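Local coordinates for putative NADPH-dependent oxidoreductase (Desulfitobacterium hafniense DCB-2, PDB 3DB2), which probably acts as an NADPH-dependent oxidoreductase of the GFO/IDH/MocA family, with a Rossmann-fold nucleotide-binding domain and a second, C-terminal domain, at residues I72-N76 / D77-E81. Sequence-based numbering, arbitrary orientation.
Sequences ITVPN and DKHAE
His79, in the first turn of helix 79-88, folds back onto Val74 and Asn76 in a local turn contact. It lies in a beta-alpha connection of the Rossmann fold, where strand 69-72 leads through a loop into that helix. Asn76 CA sits over the centre of the imidazole, 3.7 Å from the centroid, in a CH-pi contact. The Asn76 amide runs alongside, its plane turned 72° from the ring. Val74 CG2 meets the ring edge at CD2, 3.6 Å away. His79 NE2 makes a weak, bent hydrogen bond to Val74 O at 3.0 Å (123° at the hydrogen). His79 ND1 is hydrogen-bonded to Ile99 O, outside the turn. One water lies within hydrogen-bonding distance of both Asn76 OD1 and His79 NE2. CG beside the backbone N (chi1 -73°) swings the His79 ring back toward the loop. Lys78 N closes the turn on Pro75 O at 2.7 Å. A second water links Asn76 O to Ala80 N. An alanine in place of His79 would probably leave Ile99 O without its imidazole partner and Asn76 CA without a ring to lie on. The His79 side chain also touches Val95 of strand 92-96. Ile72 packs on the same strand, while Ala80 touches helix 103-116.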
# COMPACT_ATOMS: atom_id res chain seq x y z
N ILE C 72 -1.46 31.95 10.86
CA ILE C 72 -0.15 32.00 10.24
C ILE C 72 -0.06 31.06 9.05
O ILE C 72 -0.07 29.84 9.21
CB ILE C 72 0.96 31.67 11.26
CG1 ILE C 72 0.92 32.65 12.44
CG2 ILE C 72 2.36 31.60 10.66
CD1 ILE C 72 1.80 32.27 13.61
N THR C 73 0.03 31.64 7.87
CA THR C 73 0.13 30.92 6.61
C THR C 73 1.36 31.41 5.84
O THR C 73 1.25 31.74 4.66
CB THR C 73 -1.13 31.09 5.75
OG1 THR C 73 -1.47 32.47 5.60
CG2 THR C 73 -2.40 30.52 6.42
N VAL C 74 2.48 31.47 6.52
CA VAL C 74 3.77 31.89 6.00
C VAL C 74 4.59 30.65 5.64
O VAL C 74 4.14 29.57 6.04
CB VAL C 74 4.51 32.73 7.05
CG1 VAL C 74 3.65 33.89 7.52
CG2 VAL C 74 4.90 31.82 8.22
N PRO C 75 5.70 30.78 4.94
CA PRO C 75 6.49 29.59 4.61
C PRO C 75 6.98 28.79 5.81
O PRO C 75 7.31 29.37 6.83
CB PRO C 75 7.74 30.16 3.91
CG PRO C 75 7.38 31.53 3.47
CD PRO C 75 6.30 32.01 4.38
N ASN C 76 7.06 27.46 5.65
CA ASN C 76 7.36 26.58 6.77
C ASN C 76 8.58 26.96 7.59
O ASN C 76 8.62 26.63 8.78
CB ASN C 76 7.59 25.12 6.31
CG ASN C 76 6.26 24.63 5.74
OD1 ASN C 76 5.20 25.15 6.11
ND2 ASN C 76 6.30 23.66 4.83
N ASP C 77 9.56 27.58 6.97
CA ASP C 77 10.82 27.90 7.65
C ASP C 77 10.69 29.22 8.42
O ASP C 77 11.55 29.59 9.23
CB ASP C 77 11.99 27.91 6.68
CG ASP C 77 11.99 29.07 5.71
OD1 ASP C 77 10.92 29.30 5.11
OD2 ASP C 77 13.07 29.71 5.57
N LYS C 78 9.59 29.92 8.21
CA LYS C 78 9.31 31.13 8.97
C LYS C 78 8.30 30.91 10.07
O LYS C 78 7.95 31.83 10.82
CB LYS C 78 8.87 32.16 7.94
CG LYS C 78 9.93 32.48 6.89
CD LYS C 78 11.32 32.63 7.49
CE LYS C 78 12.23 33.57 6.72
NZ LYS C 78 13.62 33.58 7.27
N HIS C 79 7.77 29.69 10.22
CA HIS C 79 6.76 29.46 11.25
C HIS C 79 7.29 29.79 12.64
O HIS C 79 6.61 30.43 13.45
CB HIS C 79 6.28 28.00 11.19
CG HIS C 79 5.38 27.64 10.05
ND1 HIS C 79 4.89 26.36 9.88
CD2 HIS C 79 4.86 28.33 9.01
CE1 HIS C 79 4.12 26.28 8.81
NE2 HIS C 79 4.08 27.48 8.25
N ALA C 80 8.49 29.33 12.96
CA ALA C 80 9.10 29.42 14.27
C ALA C 80 9.27 30.87 14.72
O ALA C 80 8.79 31.27 15.78
CB ALA C 80 10.48 28.77 14.31
N GLU C 81 9.95 31.69 13.93
CA GLU C 81 10.14 33.08 14.39
C GLU C 81 8.82 33.83 14.40
O GLU C 81 8.58 34.74 15.20
CB GLU C 81 11.18 33.78 13.50
CG GLU C 81 10.76 33.88 12.06
CD GLU C 81 11.83 34.46 11.16
OE1 GLU C 81 12.57 33.65 10.57
OE2 GLU C 81 11.90 35.70 11.05
O HOH W 1 9.85 27.25 11.13
O HOH W 2 2.84 26.68 5.77